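Local atomic coordinates of adhesion and penetration protein autotransporter (Haemophilus influenzae, PDB entry 3SYJ), a protein that promotes bacterial adherence to and invasion of host cells by directly binding a host cell structure, and is probably a serine protease. Residues A[67-72]-A[232-237]; A[132-137]-A[252-257]. All coordinates share one frame; numbering follows the deposited sequence.

Contact 1 (A[67-72]-A[232-237])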
# COMPACT_ATOMS: atom_id res chain seq x y z
N TYR A 67 -23.35 -59.16 -21.39
CA TYR A 67 -24.57 -59.91 -21.07
C TYR A 67 -25.67 -59.05 -20.43
O TYR A 67 -25.40 -58.17 -19.61
CB TYR A 67 -24.27 -61.10 -20.17
CG TYR A 67 -23.39 -62.14 -20.80
CD1 TYR A 67 -23.93 -63.22 -21.48
CD2 TYR A 67 -22.00 -62.04 -20.72
CE1 TYR A 67 -23.11 -64.18 -22.05
CE2 TYR A 67 -21.18 -62.98 -21.29
CZ TYR A 67 -21.74 -64.05 -21.96
OH TYR A 67 -20.93 -65.00 -22.53
N ILE A 68 -26.91 -59.31 -20.82
CA ILE A 68 -28.06 -58.65 -20.22
C ILE A 68 -29.00 -59.70 -19.66
O ILE A 68 -28.79 -60.91 -19.85
CB ILE A 68 -28.82 -57.79 -21.24
CG1 ILE A 68 -29.20 -58.61 -22.47
CG2 ILE A 68 -27.99 -56.57 -21.62
CD1 ILE A 68 -30.09 -57.87 -23.45
N VAL A 69 -30.03 -59.24 -18.96
CA VAL A 69 -31.04 -60.13 -18.40
C VAL A 69 -32.43 -59.57 -18.69
O VAL A 69 -32.63 -58.36 -18.69
CB VAL A 69 -30.85 -60.33 -16.89
CG1 VAL A 69 -31.29 -59.08 -16.12
CG2 VAL A 69 -31.62 -61.53 -16.41
N SER A 70 -33.37 -60.46 -18.98
CA SER A 70 -34.75 -60.08 -19.29
C SER A 70 -35.62 -61.33 -19.26
O SER A 70 -35.13 -62.40 -18.90
CB SER A 70 -34.82 -59.41 -20.66
OG SER A 70 -36.08 -58.81 -20.88
N VAL A 71 -36.89 -61.21 -19.62
CA VAL A 71 -37.76 -62.39 -19.70
C VAL A 71 -37.71 -63.02 -21.10
O VAL A 71 -37.57 -62.32 -22.10
CB VAL A 71 -39.25 -62.07 -19.30
CG1 VAL A 71 -39.38 -61.82 -17.80
CG2 VAL A 71 -39.81 -60.91 -20.11
N ALA A 72 -37.82 -64.34 -21.15
CA ALA A 72 -37.84 -65.06 -22.42
C ALA A 72 -38.98 -64.62 -23.33
O ALA A 72 -38.83 -64.59 -24.56
CB ALA A 72 -37.91 -66.56 -22.19
N TRP A 232 -25.82 -51.38 -4.91
CA TRP A 232 -27.06 -51.72 -5.57
C TRP A 232 -26.83 -53.03 -6.32
O TRP A 232 -25.78 -53.24 -6.93
CB TRP A 232 -27.50 -50.60 -6.52
CG TRP A 232 -28.14 -49.42 -5.84
CD1 TRP A 232 -27.55 -48.21 -5.56
CD2 TRP A 232 -29.48 -49.34 -5.35
NE1 TRP A 232 -28.46 -47.38 -4.93
CE2 TRP A 232 -29.65 -48.05 -4.78
CE3 TRP A 232 -30.57 -50.22 -5.33
CZ2 TRP A 232 -30.85 -47.63 -4.22
CZ3 TRP A 232 -31.77 -49.80 -4.75
CH2 TRP A 232 -31.90 -48.51 -4.21
N LEU A 233 -27.80 -53.93 -6.22
CA LEU A 233 -27.74 -55.21 -6.94
C LEU A 233 -29.02 -55.34 -7.71
O LEU A 233 -30.06 -54.84 -7.26
CB LEU A 233 -27.63 -56.37 -5.95
CG LEU A 233 -26.36 -56.44 -5.10
CD1 LEU A 233 -26.60 -57.21 -3.82
CD2 LEU A 233 -25.26 -57.09 -5.90
N ILE A 234 -28.98 -55.99 -8.86
CA ILE A 234 -30.23 -56.33 -9.50
C ILE A 234 -30.79 -57.53 -8.75
O ILE A 234 -30.07 -58.48 -8.47
CB ILE A 234 -30.12 -56.60 -11.03
CG1 ILE A 234 -31.51 -57.00 -11.56
CG2 ILE A 234 -29.10 -57.68 -11.32
CD1 ILE A 234 -31.62 -57.01 -13.06
N ASN A 235 -32.08 -57.46 -8.39
CA ASN A 235 -32.69 -58.50 -7.57
C ASN A 235 -33.63 -59.38 -8.38
O ASN A 235 -33.73 -60.57 -8.12
CB ASN A 235 -33.41 -57.88 -6.38
CG ASN A 235 -33.96 -58.92 -5.41
OD1 ASN A 235 -33.40 -60.00 -5.24
ND2 ASN A 235 -35.07 -58.58 -4.77
N GLY A 236 -34.32 -58.80 -9.35
CA GLY A 236 -35.25 -59.58 -10.13
C GLY A 236 -35.71 -58.89 -11.39
O GLY A 236 -35.37 -57.72 -11.63
N ILE A 237 -36.48 -59.61 -12.19
CA ILE A 237 -37.05 -59.04 -13.40
C ILE A 237 -38.57 -59.16 -13.38
O ILE A 237 -39.12 -60.18 -12.95
CB ILE A 237 -36.48 -59.74 -14.64
CG1 ILE A 237 -36.68 -61.25 -14.53
CG2 ILE A 237 -35.00 -59.40 -14.79
CD1 ILE A 237 -36.26 -62.01 -15.79
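The flat group that meets the other segment is the peptide joining S70 to V71. The CD1 methyl of I237 sits over one face of it, 3.3 Å from S70 O and 3.6 Å from S70 C, touching the carbonyl from above its plane. I237 CG1 lies between the backbone N and the carbonyl carbon (chi1 54°), and the extended branch beyond it carries CD1 across to that peptide. The same methyl lies 3.7 Å from V71 CG1, the two branches running antiparallel past one another. The contact packs strand 67-69, paired with 61-64 in a separate sheet, against strand 231-238 of the seven-stranded antiparallel sheet, where N235 and G236 form a classic beta bulge opposite M222; this is consistent with the two-barrel chymotrypsin-like fold, whose active site lies between the barrels. Further along, V69 and I234 meet end-on, CG1 of the valine 3.7 Å from CD1 of the isoleucine. V69 CG1 is also 4.0 Å from I237 CG2, so one methyl bridges both isoleucines. The S70 side chain leaves its backbone away from 232-237, and OG is hydrogen-bonded to V59 O and N74 ND2.

Contact 2 (A[132-137]-A[252-257]); sequences DMTSNM and QLVRKS
M133 runs past V254 and K256, stretched out straight past CG. Its CB meets CD of K256 at 3.7 Å and the CG2 methyl of V254 at 3.8 Å; farther out, SD lies 4.1 Å from both V254 CB and K256 CA. The side chain thus crosses the valine obliquely and passes across K256, the first residue of helix 256-266, for which R255 holds the N-cap position. V254 CG2 also faces T134, whose OG1 is hydrogen-bonded to N235 OD1 in the neighbouring strand. M137 approaches otherwise: bent at both chi2 (-62°) and chi3 (-55°), it folds back so that SD comes to 3.3 Å from V254 O, and CE to 3.7 Å from R255 CG, meeting the arginine chain at about a right angle. The arginine's guanidinium is held by a hydrogen bond to E113 O and a cation-pi contact with Y104.

Two waters join the loop of residues 132-137 to the connection between strand 249-253 and the helix. One bonds to T134 OG1 and is shared among nearby acceptors that include N136 O and V254 O; the other donates to T134 O and V254 O and accepts from K256 N. Polar backbone atoms are thus satisfied where strand gives way to helix, and the loop is tied to this turn through water, while both methionines add close apolar contact.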
# COMPACT_ATOMS: atom_id res chain seq x y z
N ASP A 132 -23.99 -56.04 -10.34
CA ASP A 132 -23.95 -57.37 -9.76
C ASP A 132 -25.35 -57.90 -9.50
O ASP A 132 -26.28 -57.12 -9.28
CB ASP A 132 -23.14 -57.37 -8.46
CG ASP A 132 -21.67 -57.11 -8.68
OD1 ASP A 132 -21.25 -57.05 -9.85
OD2 ASP A 132 -20.94 -56.97 -7.68
N MET A 133 -25.47 -59.23 -9.51
CA MET A 133 -26.71 -59.91 -9.15
C MET A 133 -26.77 -60.34 -7.67
O MET A 133 -25.75 -60.63 -7.05
CB MET A 133 -26.87 -61.16 -10.01
CG MET A 133 -26.88 -60.90 -11.49
SD MET A 133 -27.26 -62.43 -12.34
CE MET A 133 -27.47 -61.84 -14.01
N THR A 134 -27.99 -60.38 -7.12
CA THR A 134 -28.19 -61.01 -5.82
C THR A 134 -28.01 -62.51 -6.04
O THR A 134 -28.21 -63.00 -7.15
CB THR A 134 -29.59 -60.69 -5.21
OG1 THR A 134 -30.62 -61.01 -6.15
CG2 THR A 134 -29.68 -59.23 -4.83
N SER A 135 -27.63 -63.24 -5.00
CA SER A 135 -27.24 -64.63 -5.20
C SER A 135 -28.21 -65.66 -4.62
O SER A 135 -28.17 -66.83 -4.98
CB SER A 135 -25.84 -64.87 -4.64
OG SER A 135 -25.77 -64.48 -3.29
N ASN A 136 -29.09 -65.22 -3.72
CA ASN A 136 -30.03 -66.13 -3.07
C ASN A 136 -31.31 -66.24 -3.87
O ASN A 136 -31.82 -65.25 -4.38
CB ASN A 136 -30.32 -65.63 -1.66
CG ASN A 136 -30.89 -66.71 -0.75
OD1 ASN A 136 -31.79 -67.46 -1.13
ND2 ASN A 136 -30.37 -66.78 0.47
N MET A 137 -31.82 -67.46 -4.01
CA MET A 137 -33.05 -67.67 -4.77
C MET A 137 -34.31 -67.68 -3.89
O MET A 137 -35.43 -67.73 -4.39
CB MET A 137 -32.97 -68.95 -5.60
CG MET A 137 -31.78 -69.00 -6.55
SD MET A 137 -31.79 -67.70 -7.80
CE MET A 137 -33.39 -67.95 -8.54
N GLN A 252 -39.47 -62.42 -11.10
CA GLN A 252 -38.57 -63.57 -11.10
C GLN A 252 -37.19 -63.13 -10.60
O GLN A 252 -36.57 -62.25 -11.20
CB GLN A 252 -38.47 -64.15 -12.51
CG GLN A 252 -39.75 -64.79 -13.00
CD GLN A 252 -40.13 -65.99 -12.17
OE1 GLN A 252 -41.13 -65.96 -11.45
NE2 GLN A 252 -39.34 -67.04 -12.25
N LEU A 253 -36.73 -63.72 -9.51
CA LEU A 253 -35.42 -63.38 -8.96
C LEU A 253 -34.31 -63.69 -9.97
O LEU A 253 -34.47 -64.56 -10.82
CB LEU A 253 -35.17 -64.12 -7.64
CG LEU A 253 -36.16 -63.84 -6.50
CD1 LEU A 253 -35.77 -64.62 -5.25
CD2 LEU A 253 -36.26 -62.36 -6.18
N VAL A 254 -33.20 -62.97 -9.89
CA VAL A 254 -32.11 -63.19 -10.85
C VAL A 254 -31.37 -64.47 -10.51
O VAL A 254 -31.26 -64.85 -9.34
CB VAL A 254 -31.12 -62.00 -10.89
CG1 VAL A 254 -31.80 -60.77 -11.50
CG2 VAL A 254 -30.58 -61.71 -9.50
N ARG A 255 -30.83 -65.12 -11.54
CA ARG A 255 -30.23 -66.44 -11.39
C ARG A 255 -28.72 -66.44 -11.63
O ARG A 255 -28.26 -66.62 -12.75
CB ARG A 255 -30.97 -67.44 -12.28
CG ARG A 255 -32.47 -67.40 -12.03
CD ARG A 255 -33.27 -68.33 -12.92
NE ARG A 255 -34.70 -68.05 -12.83
CZ ARG A 255 -35.60 -68.43 -13.73
NH1 ARG A 255 -35.22 -69.13 -14.78
NH2 ARG A 255 -36.88 -68.11 -13.57
N LYS A 256 -27.96 -66.24 -10.56
CA LYS A 256 -26.52 -66.09 -10.63
C LYS A 256 -25.81 -67.37 -11.08
O LYS A 256 -24.81 -67.31 -11.80
CB LYS A 256 -26.00 -65.66 -9.25
CG LYS A 256 -24.53 -65.27 -9.20
CD LYS A 256 -24.38 -63.76 -9.25
CE LYS A 256 -23.09 -63.31 -8.56
NZ LYS A 256 -23.08 -63.62 -7.10
N SER A 257 -26.32 -68.52 -10.67
CA SER A 257 -25.71 -69.80 -11.02
C SER A 257 -25.94 -70.15 -12.47
O SER A 257 -25.09 -70.75 -13.13
CB SER A 257 -26.25 -70.93 -10.15
OG SER A 257 -25.48 -71.07 -8.97
O HOH W 1 -31.56 -63.48 -6.81
O HOH W 2 -28.87 -65.53 -7.88

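Contacts 1 and 2 lie side by side in the protease domain, their centres about 8 Å apart. Strands 231-238 and 249-253 are antiparallel neighbours in one sheet, joined here by a probable hydrogen bond from I237 N to Q252 O (2.8 Å). Farther back along strand 231-238, a probable bond from I234 N to D132 O (3.0 Å) draws the loop 132-137 to the strand of contact 1, while V254 CG2 packs at 3.4 Å from I234 O. Contact 1 is the nearer to the catalytic centre: the V71 side chain is about 4 Å from that of S218, the active-site serine by similarity, which probably works with H73 and D115.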